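Local coordinates for fibrinogen binding protein (Staphylococcus aureus subsp. aureus Mu50, PDB 3DOA) that probably binds fibrinogen and belongs to the NFACT family, relatives of which act in ribosome-associated quality control, at residues V23-Q28 / L35-Q40; I169-I174 / N196-F201; E133-I138 / F158-P163. One frame throughout, in Å; residues are numbered along the deposited sequence.

In the fold
All three contacts are partly buried and rest on backbone hydrogen bonds, but each holds different elements. Contact 1 is a true strand pair in the four-stranded antiparallel sheet, with an apolar face under helix 73-82 and a mixed face of K25, N27, L35 and V37. Contacts 2 and 3 are each a single bridge with two bonds. Contact 3 is the more exposed: it lays the loop segment 158-163 along the edge of the five-stranded sheet, and its arginine and tyrosine reach glutamates on strands 98-106 and 112-120. Contact 2, about 8 Å from contact 3 at the nearest atoms, joins a loop to a turn after helix 190-197 and relies on aromatic, proline and isoleucine packing.

Contact 1 of 3, residues V23-Q28 / L35-Q40; sequences VHKINQ and LMVVRQ
H24 and V37 make the first link: H24 N donates to V37 O (2.9 Å), while V37 N reaches K25 O at 2.8 Å along a more bent path. Two residues of one strand thus face one of the other, a classic beta bulge. Beyond it, N27 and L35 exchange a pair of backbone bonds, with L35 N to N27 O the straighter at 173°. These rungs join strands 22-30 and 33-40 into an antiparallel hairpin at the edge of a four-stranded sheet. On the face that carries K25, V37 and L35, K25 CB lies alongside V37 CG1 at 3.5 Å. H24 swings its ring away from its own N (chi1 -175°) and lays it beside the extended R39 chain, where H24 CD2 meets R39 CD at 3.5 Å; ring and guanidinium planes are 36° apart. R39 NH2 itself makes a weak hydrogen bond to N44 OD1 on the next strand. The other face is apolar: I26 CD1 touches M36 CE at 4.2 Å, and V23 CG1 approaches M36 CG at 4.4 Å. F78 and L82 of helix 73-82 pack on I26, and L49 of strand 43-50 packs on M36.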
loop_
_atom_site.group_PDB
_atom_site.type_symbol
_atom_site.label_atom_id
_atom_site.label_comp_id
_atom_site.label_asym_id
_atom_site.label_seq_id
_atom_site.Cartn_x
_atom_site.Cartn_y
_atom_site.Cartn_z
ATOM N N VAL A 23 -18.324 -6.188 7.255
ATOM C CA VAL A 23 -18.477 -4.957 6.525
ATOM C C VAL A 23 -19.887 -4.400 6.792
ATOM O O VAL A 23 -20.931 -4.982 6.454
ATOM C CB VAL A 23 -18.329 -5.205 5.051
ATOM C CG1 VAL A 23 -18.365 -3.918 4.313
ATOM C CG2 VAL A 23 -17.069 -5.991 4.779
ATOM N N HIS A 24 -19.898 -3.232 7.385
ATOM C CA HIS A 24 -21.068 -2.719 8.013
ATOM C C HIS A 24 -21.667 -1.563 7.274
ATOM O O HIS A 24 -22.812 -1.211 7.540
ATOM C CB HIS A 24 -20.667 -2.251 9.395
ATOM C CG HIS A 24 -21.804 -1.791 10.231
ATOM N ND1 HIS A 24 -22.078 -0.456 10.432
ATOM C CD2 HIS A 24 -22.734 -2.479 10.928
ATOM C CE1 HIS A 24 -23.121 -0.338 11.233
ATOM N NE2 HIS A 24 -23.540 -1.551 11.544
ATOM N N LYS A 25 -20.909 -0.962 6.365
ATOM C CA LYS A 25 -21.268 0.323 5.755
ATOM C C LYS A 25 -20.215 0.660 4.708
ATOM O O LYS A 25 -19.009 0.357 4.872
ATOM C CB LYS A 25 -21.269 1.412 6.818
ATOM C CG LYS A 25 -22.204 2.622 6.596
ATOM C CD LYS A 25 -23.053 2.997 7.939
ATOM C CE LYS A 25 -22.161 3.376 9.236
ATOM N NZ LYS A 25 -22.818 3.197 10.628
ATOM N N ILE A 26 -20.651 1.275 3.620
ATOM C CA ILE A 26 -19.698 1.690 2.601
ATOM C C ILE A 26 -20.149 3.001 2.024
ATOM O O ILE A 26 -21.209 3.069 1.448
ATOM C CB ILE A 26 -19.540 0.647 1.480
ATOM C CG1 ILE A 26 -19.258 -0.728 2.112
ATOM C CG2 ILE A 26 -18.418 1.079 0.475
ATOM C CD1 ILE A 26 -18.932 -1.844 1.121
ATOM N N ASN A 27 -19.352 4.050 2.206
ATOM C CA ASN A 27 -19.625 5.304 1.558
ATOM C C ASN A 27 -18.533 5.743 0.598
ATOM O O ASN A 27 -17.534 5.069 0.433
ATOM C CB ASN A 27 -19.871 6.361 2.588
ATOM C CG ASN A 27 -20.847 5.939 3.591
ATOM O OD1 ASN A 27 -22.014 6.255 3.500
ATOM N ND2 ASN A 27 -20.379 5.203 4.567
ATOM N N GLN A 28 -18.768 6.871 -0.065
ATOM C CA GLN A 28 -17.900 7.363 -1.114
ATOM C C GLN A 28 -18.039 8.853 -0.951
ATOM O O GLN A 28 -18.956 9.442 -1.477
ATOM C CB GLN A 28 -18.423 6.881 -2.483
ATOM C CG GLN A 28 -17.671 7.374 -3.738
ATOM C CD GLN A 28 -18.266 6.833 -5.026
ATOM O OE1 GLN A 28 -18.642 5.689 -5.085
ATOM N NE2 GLN A 28 -18.333 7.638 -6.042
ATOM N N LEU A 35 -14.831 4.802 1.662
ATOM C CA LEU A 35 -14.840 4.743 3.098
ATOM C C LEU A 35 -15.582 3.478 3.433
ATOM O O LEU A 35 -16.734 3.313 3.039
ATOM C CB LEU A 35 -15.624 5.955 3.584
ATOM C CG LEU A 35 -15.144 6.626 4.856
ATOM C CD1 LEU A 35 -13.608 6.432 5.064
ATOM C CD2 LEU A 35 -15.586 8.107 4.811
ATOM N N MET A 36 -14.948 2.544 4.107
ATOM C CA MET A 36 -15.582 1.233 4.287
ATOM C C MET A 36 -15.590 0.977 5.781
ATOM O O MET A 36 -14.514 0.771 6.331
ATOM C CB MET A 36 -14.811 0.185 3.478
ATOM C CG MET A 36 -14.911 -1.230 3.988
ATOM S SD MET A 36 -14.182 -2.585 2.914
ATOM C CE MET A 36 -14.738 -2.223 1.213
ATOM N N VAL A 37 -16.752 1.040 6.464
ATOM C CA VAL A 37 -16.692 0.748 7.915
ATOM C C VAL A 37 -16.821 -0.747 8.292
ATOM O O VAL A 37 -17.714 -1.424 7.863
ATOM C CB VAL A 37 -17.460 1.718 8.861
ATOM C CG1 VAL A 37 -18.274 2.685 8.089
ATOM C CG2 VAL A 37 -18.223 0.971 9.918
ATOM N N VAL A 38 -15.830 -1.232 9.036
ATOM C CA VAL A 38 -15.742 -2.582 9.467
ATOM C C VAL A 38 -16.057 -2.658 10.943
ATOM O O VAL A 38 -15.458 -1.975 11.749
ATOM C CB VAL A 38 -14.353 -3.098 9.246
ATOM C CG1 VAL A 38 -14.269 -4.579 9.664
ATOM C CG2 VAL A 38 -14.009 -2.893 7.790
ATOM N N ARG A 39 -16.998 -3.523 11.283
ATOM C CA ARG A 39 -17.483 -3.678 12.641
ATOM C C ARG A 39 -16.934 -5.003 13.148
ATOM O O ARG A 39 -17.174 -6.042 12.584
ATOM C CB ARG A 39 -18.988 -3.639 12.627
ATOM C CG ARG A 39 -19.605 -3.442 13.949
ATOM C CD ARG A 39 -21.158 -3.327 13.895
ATOM N NE ARG A 39 -21.671 -3.318 15.270
ATOM C CZ ARG A 39 -22.159 -2.250 15.898
ATOM N NH1 ARG A 39 -22.583 -2.368 17.173
ATOM N NH2 ARG A 39 -22.262 -1.072 15.252
ATOM N N GLN A 40 -16.116 -4.921 14.176
ATOM C CA GLN A 40 -15.416 -6.045 14.743
ATOM C C GLN A 40 -15.881 -5.957 16.186
ATOM O O GLN A 40 -15.935 -4.886 16.716
ATOM C CB GLN A 40 -13.906 -5.833 14.589
ATOM C CG GLN A 40 -13.074 -6.844 15.288
ATOM C CD GLN A 40 -13.093 -8.180 14.566
ATOM O OE1 GLN A 40 -12.294 -8.386 13.643
ATOM N NE2 GLN A 40 -14.008 -9.103 14.972
#

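Contact 2 of 3, residues I169-I174 / N196-F201; sequences INPYDI and NQFEGF
I169 and F198 form a single backbone bridge where the loop leading to helix 176-179 meets a type II beta turn, F198 to F201, that follows helix 190-197. I169 uses both its polar backbone atoms: its N donates to Q197 O at 2.8 Å, and its O accepts from E199 N at 2.7 Å in a nearly straight bond (175°). G200 takes the third position of the turn with a positive phi, and the closing bond from F201 N to F198 O is weak. On the loop side, an Asx turn shapes the chain: N170 OD1 accepts from Y172 N at 2.8 Å, which ties the amide back over the following residues. The N170 amide and the E199 carboxylate stand nearly perpendicular, at 87°, and approach each other without bonding.

The remaining contacts are apolar. P171 touches both phenylalanines, which also sit close to each other: its CA and CB approach F198 CD1 obliquely, and its CB meets F201 CZ at 3.8 Å as the two side chains slide past each other in opposite directions. F225 and M229 of helix 220-232 also touch P171. The loop before strand 98-106 adds polar grips, N95 ND2 bonding E199 O and R97 NH1 bonding F201 O. I174 crosses F198 at about a right angle; its CG1 lies opposite the backbone N (chi1 -174°), which leaves CG2 to come in at the ring's edge, near its plane, where I174 CG2 lies 3.7 Å from F198 CE1.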
loop_
_atom_site.group_PDB
_atom_site.type_symbol
_atom_site.label_atom_id
_atom_site.label_comp_id
_atom_site.label_asym_id
_atom_site.label_seq_id
_atom_site.Cartn_x
_atom_site.Cartn_y
_atom_site.Cartn_z
ATOM N N ILE A 169 12.404 -7.561 -8.518
ATOM C CA ILE A 169 12.607 -8.601 -7.546
ATOM C C ILE A 169 12.069 -8.166 -6.218
ATOM O O ILE A 169 12.004 -6.998 -5.932
ATOM C CB ILE A 169 14.061 -8.911 -7.378
ATOM C CG1 ILE A 169 14.620 -9.457 -8.665
ATOM C CG2 ILE A 169 14.229 -9.951 -6.352
ATOM C CD1 ILE A 169 15.658 -8.608 -9.268
ATOM N N ASN A 170 11.652 -9.126 -5.417
ATOM C CA ASN A 170 11.127 -8.839 -4.095
ATOM C C ASN A 170 12.348 -8.729 -3.139
ATOM O O ASN A 170 13.084 -9.705 -2.893
ATOM C CB ASN A 170 10.096 -9.885 -3.628
ATOM C CG ASN A 170 9.356 -9.485 -2.314
ATOM O OD1 ASN A 170 9.929 -8.937 -1.358
ATOM N ND2 ASN A 170 8.070 -9.752 -2.279
ATOM N N PRO A 171 12.566 -7.518 -2.612
ATOM C CA PRO A 171 13.649 -7.322 -1.734
ATOM C C PRO A 171 13.597 -8.258 -0.578
ATOM O O PRO A 171 14.635 -8.493 0.033
ATOM C CB PRO A 171 13.461 -5.897 -1.252
ATOM C CG PRO A 171 12.141 -5.558 -1.566
ATOM C CD PRO A 171 11.827 -6.268 -2.795
ATOM N N TYR A 172 12.446 -8.807 -0.239
ATOM C CA TYR A 172 12.469 -9.751 0.855
ATOM C C TYR A 172 12.978 -11.101 0.430
ATOM O O TYR A 172 13.275 -11.876 1.272
ATOM C CB TYR A 172 11.119 -9.865 1.507
ATOM C CG TYR A 172 10.767 -8.621 2.204
ATOM C CD1 TYR A 172 11.325 -8.346 3.453
ATOM C CD2 TYR A 172 9.911 -7.695 1.636
ATOM C CE1 TYR A 172 11.071 -7.178 4.125
ATOM C CE2 TYR A 172 9.627 -6.495 2.312
ATOM C CZ TYR A 172 10.227 -6.263 3.558
ATOM O OH TYR A 172 9.982 -5.134 4.256
ATOM N N ASP A 173 13.112 -11.391 -0.861
ATOM C CA ASP A 173 13.478 -12.757 -1.305
ATOM C C ASP A 173 14.958 -12.896 -1.633
ATOM O O ASP A 173 15.408 -13.849 -2.261
ATOM C CB ASP A 173 12.663 -13.127 -2.539
ATOM C CG ASP A 173 11.147 -13.240 -2.246
ATOM O OD1 ASP A 173 10.665 -13.338 -1.065
ATOM O OD2 ASP A 173 10.404 -13.235 -3.252
ATOM N N ILE A 174 15.737 -11.925 -1.193
ATOM C CA ILE A 174 17.084 -11.759 -1.714
ATOM C C ILE A 174 17.937 -11.318 -0.545
ATOM O O ILE A 174 17.408 -10.687 0.393
ATOM C CB ILE A 174 17.054 -10.743 -2.851
ATOM C CG1 ILE A 174 18.411 -10.656 -3.512
ATOM C CG2 ILE A 174 16.561 -9.369 -2.355
ATOM C CD1 ILE A 174 18.327 -10.127 -4.934
ATOM N N ASN A 196 15.290 0.738 -9.667
ATOM C CA ASN A 196 14.909 0.034 -10.864
ATOM C C ASN A 196 14.780 -1.454 -10.718
ATOM O O ASN A 196 14.215 -2.048 -11.591
ATOM C CB ASN A 196 15.936 0.218 -12.003
ATOM C CG ASN A 196 16.125 1.642 -12.387
ATOM O OD1 ASN A 196 15.180 2.425 -12.340
ATOM N ND2 ASN A 196 17.369 2.004 -12.735
ATOM N N GLN A 197 15.358 -2.093 -9.705
ATOM C CA GLN A 197 15.370 -3.564 -9.729
ATOM C C GLN A 197 14.493 -4.205 -8.705
ATOM O O GLN A 197 14.237 -5.424 -8.779
ATOM C CB GLN A 197 16.776 -4.128 -9.544
ATOM C CG GLN A 197 17.354 -4.713 -10.838
ATOM C CD GLN A 197 18.402 -3.780 -11.443
ATOM O OE1 GLN A 197 19.331 -4.230 -12.114
ATOM N NE2 GLN A 197 18.279 -2.477 -11.163
ATOM N N PHE A 198 14.042 -3.405 -7.749
ATOM C CA PHE A 198 13.392 -3.936 -6.564
ATOM C C PHE A 198 11.969 -3.456 -6.418
ATOM O O PHE A 198 11.679 -2.263 -6.503
ATOM C CB PHE A 198 14.296 -3.666 -5.346
ATOM C CG PHE A 198 15.522 -4.516 -5.368
ATOM C CD1 PHE A 198 15.487 -5.817 -4.885
ATOM C CD2 PHE A 198 16.663 -4.089 -6.009
ATOM C CE1 PHE A 198 16.623 -6.672 -4.949
ATOM C CE2 PHE A 198 17.816 -4.932 -6.088
ATOM C CZ PHE A 198 17.786 -6.222 -5.545
ATOM N N GLU A 199 11.083 -4.438 -6.287
ATOM C CA GLU A 199 9.604 -4.237 -6.248
ATOM C C GLU A 199 9.238 -3.452 -5.017
ATOM O O GLU A 199 9.675 -3.726 -3.893
ATOM C CB GLU A 199 8.848 -5.615 -6.280
ATOM C CG GLU A 199 7.252 -5.607 -6.099
ATOM C CD GLU A 199 6.556 -7.039 -6.011
ATOM O OE1 GLU A 199 7.141 -8.049 -5.472
ATOM O OE2 GLU A 199 5.368 -7.118 -6.487
ATOM N N GLY A 200 8.440 -2.446 -5.224
ATOM C CA GLY A 200 7.993 -1.667 -4.089
ATOM C C GLY A 200 8.958 -0.707 -3.426
ATOM O O GLY A 200 8.620 -0.125 -2.395
ATOM N N PHE A 201 10.134 -0.505 -4.000
ATOM C CA PHE A 201 11.057 0.511 -3.489
ATOM C C PHE A 201 10.663 1.933 -3.881
ATOM O O PHE A 201 9.882 2.136 -4.807
ATOM C CB PHE A 201 12.478 0.225 -3.962
ATOM C CG PHE A 201 13.269 -0.690 -3.046
ATOM C CD1 PHE A 201 12.735 -1.170 -1.834
ATOM C CD2 PHE A 201 14.587 -1.006 -3.369
ATOM C CE1 PHE A 201 13.488 -1.974 -0.997
ATOM C CE2 PHE A 201 15.324 -1.806 -2.537
ATOM C CZ PHE A 201 14.769 -2.289 -1.349
#

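Contact 3 of 3, residues E133-I138 / F158-P163; sequences ENRKII and FNYEAP
R135 meets Y160 twice, through backbone and side chain. Its carbonyl takes the Y160 amide, R135 O to Y160 N 2.9 Å, and also receives a CA-H...O contact from N159 CA at 3.3 Å. The R135 chain folds back at chi2 and chi3 (-67° and -79°) and runs beside the tyrosine in the same direction, bringing NH2 to 3.7 Å from Y160 CD2. The guanidinium stands steeply against the ring, their planes 78° apart. Its charge is engaged by a salt bridge to E100, while the Y160 hydroxyl bonds E120, so both polar ends are held by strands of the five-stranded antiparallel sheet, and I118 packs against both side chains.

K136 faces N159 in a single backbone bridge; its own N is bonded to D132 OD1 across the tight connection of the hairpin between strands 127-132 and 137-140. Segment 158-163 thereby flanks that sheet's last strand where it begins. At I137 the second backbone bond forms, I137 N to F158 O at 2.6 Å. The isoleucine side chain packs past the carbonyl oxygen, with CD1 meeting F158 CB at 4.1 Å and CG1 meeting Y160 CB at 4.3 Å. Inward, I129 of strand 127-132 packs against both I137 and Y160.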
loop_
_atom_site.group_PDB
_atom_site.type_symbol
_atom_site.label_atom_id
_atom_site.label_comp_id
_atom_site.label_asym_id
_atom_site.label_seq_id
_atom_site.Cartn_x
_atom_site.Cartn_y
_atom_site.Cartn_z
ATOM N N GLU A 133 -14.148 -14.725 -6.805
ATOM C CA GLU A 133 -13.164 -15.803 -6.503
ATOM C C GLU A 133 -12.451 -16.354 -7.717
ATOM O O GLU A 133 -11.353 -16.910 -7.557
ATOM C CB GLU A 133 -13.770 -17.004 -5.716
ATOM C CG GLU A 133 -14.772 -17.835 -6.445
ATOM C CD GLU A 133 -16.092 -17.101 -6.558
ATOM O OE1 GLU A 133 -16.138 -15.881 -6.866
ATOM O OE2 GLU A 133 -17.129 -17.726 -6.325
ATOM N N ASN A 134 -13.036 -16.213 -8.907
ATOM C CA ASN A 134 -12.260 -16.486 -10.131
ATOM C C ASN A 134 -11.539 -15.284 -10.809
ATOM O O ASN A 134 -11.083 -15.411 -11.944
ATOM C CB ASN A 134 -13.169 -17.187 -11.098
ATOM C CG ASN A 134 -13.845 -18.409 -10.465
ATOM O OD1 ASN A 134 -13.228 -19.124 -9.660
ATOM N ND2 ASN A 134 -15.121 -18.639 -10.810
ATOM N N ARG A 135 -11.422 -14.142 -10.088
ATOM C CA ARG A 135 -10.878 -12.892 -10.608
ATOM C C ARG A 135 -11.657 -12.232 -11.775
ATOM O O ARG A 135 -11.092 -11.445 -12.511
ATOM C CB ARG A 135 -9.428 -13.106 -11.071
ATOM C CG ARG A 135 -8.517 -14.071 -10.233
ATOM C CD ARG A 135 -8.155 -13.597 -8.819
ATOM N NE ARG A 135 -7.076 -12.613 -8.838
ATOM C CZ ARG A 135 -6.761 -11.779 -7.836
ATOM N NH1 ARG A 135 -7.430 -11.785 -6.691
ATOM N NH2 ARG A 135 -5.790 -10.902 -8.002
ATOM N N LYS A 136 -12.925 -12.575 -11.987
ATOM C CA LYS A 136 -13.756 -11.879 -12.989
ATOM C C LYS A 136 -13.949 -10.508 -12.325
ATOM O O LYS A 136 -14.270 -10.435 -11.132
ATOM C CB LYS A 136 -15.103 -12.611 -13.217
ATOM C CG LYS A 136 -15.840 -12.561 -14.671
ATOM C CD LYS A 136 -17.419 -13.019 -14.616
ATOM C CE LYS A 136 -18.214 -13.045 -16.024
ATOM N NZ LYS A 136 -19.691 -12.517 -16.170
ATOM N N ILE A 137 -13.687 -9.425 -13.050
ATOM C CA ILE A 137 -13.834 -8.076 -12.476
ATOM C C ILE A 137 -15.306 -7.800 -12.352
ATOM O O ILE A 137 -15.974 -7.822 -13.341
ATOM C CB ILE A 137 -13.338 -6.953 -13.416
ATOM C CG1 ILE A 137 -11.824 -6.984 -13.599
ATOM C CG2 ILE A 137 -13.840 -5.555 -12.887
ATOM C CD1 ILE A 137 -11.432 -6.138 -14.787
ATOM N N ILE A 138 -15.816 -7.520 -11.175
ATOM C CA ILE A 138 -17.209 -7.103 -11.057
ATOM C C ILE A 138 -17.330 -5.631 -11.401
ATOM O O ILE A 138 -18.161 -5.252 -12.207
ATOM C CB ILE A 138 -17.771 -7.396 -9.633
ATOM C CG1 ILE A 138 -17.868 -8.921 -9.468
ATOM C CG2 ILE A 138 -19.090 -6.634 -9.382
ATOM C CD1 ILE A 138 -17.711 -9.370 -8.139
ATOM N N PHE A 158 -14.191 -8.667 -17.210
ATOM C CA PHE A 158 -12.928 -9.243 -17.632
ATOM C C PHE A 158 -12.167 -9.761 -16.495
ATOM O O PHE A 158 -12.462 -9.421 -15.364
ATOM C CB PHE A 158 -12.109 -8.142 -18.261
ATOM C CG PHE A 158 -12.655 -7.683 -19.528
ATOM C CD1 PHE A 158 -12.037 -8.024 -20.727
ATOM C CD2 PHE A 158 -13.823 -6.935 -19.563
ATOM C CE1 PHE A 158 -12.595 -7.625 -21.969
ATOM C CE2 PHE A 158 -14.371 -6.524 -20.789
ATOM C CZ PHE A 158 -13.751 -6.876 -21.984
ATOM N N ASN A 159 -11.123 -10.514 -16.786
ATOM C CA ASN A 159 -10.255 -11.018 -15.712
ATOM C C ASN A 159 -9.244 -10.026 -15.256
ATOM O O ASN A 159 -8.509 -9.530 -16.061
ATOM C CB ASN A 159 -9.500 -12.263 -16.168
ATOM C CG ASN A 159 -10.437 -13.408 -16.518
ATOM O OD1 ASN A 159 -11.494 -13.612 -15.863
ATOM N ND2 ASN A 159 -10.070 -14.157 -17.552
ATOM N N TYR A 160 -9.179 -9.757 -13.968
ATOM C CA TYR A 160 -8.095 -8.912 -13.451
ATOM C C TYR A 160 -6.732 -9.497 -13.702
ATOM O O TYR A 160 -6.448 -10.631 -13.322
ATOM C CB TYR A 160 -8.201 -8.720 -11.970
ATOM C CG TYR A 160 -7.064 -7.943 -11.302
ATOM C CD1 TYR A 160 -7.209 -6.600 -10.979
ATOM C CD2 TYR A 160 -5.907 -8.566 -10.888
ATOM C CE1 TYR A 160 -6.230 -5.897 -10.329
ATOM C CE2 TYR A 160 -4.906 -7.860 -10.221
ATOM C CZ TYR A 160 -5.075 -6.520 -9.947
ATOM O OH TYR A 160 -4.124 -5.819 -9.257
ATOM N N GLU A 161 -5.883 -8.615 -14.221
ATOM C CA GLU A 161 -4.456 -8.800 -14.421
ATOM C C GLU A 161 -3.645 -7.752 -13.694
ATOM O O GLU A 161 -3.934 -6.576 -13.762
ATOM C CB GLU A 161 -4.130 -8.616 -15.879
ATOM C CG GLU A 161 -4.867 -9.509 -16.769
ATOM C CD GLU A 161 -3.964 -10.477 -17.420
ATOM O OE1 GLU A 161 -3.444 -10.136 -18.493
ATOM O OE2 GLU A 161 -3.760 -11.569 -16.860
ATOM N N ALA A 162 -2.612 -8.201 -12.991
ATOM C CA ALA A 162 -1.743 -7.297 -12.246
ATOM C C ALA A 162 -1.232 -6.168 -13.134
ATOM O O ALA A 162 -1.466 -6.162 -14.343
ATOM C CB ALA A 162 -0.578 -8.063 -11.636
ATOM N N PRO A 163 -0.535 -5.213 -12.528
ATOM C CA PRO A 163 0.012 -4.070 -13.268
ATOM C C PRO A 163 1.124 -4.494 -14.221
ATOM O O PRO A 163 1.557 -5.646 -14.191
ATOM C CB PRO A 163 0.578 -3.182 -12.159
ATOM C CG PRO A 163 -0.250 -3.503 -10.967
ATOM C CD PRO A 163 -0.578 -4.965 -11.076
#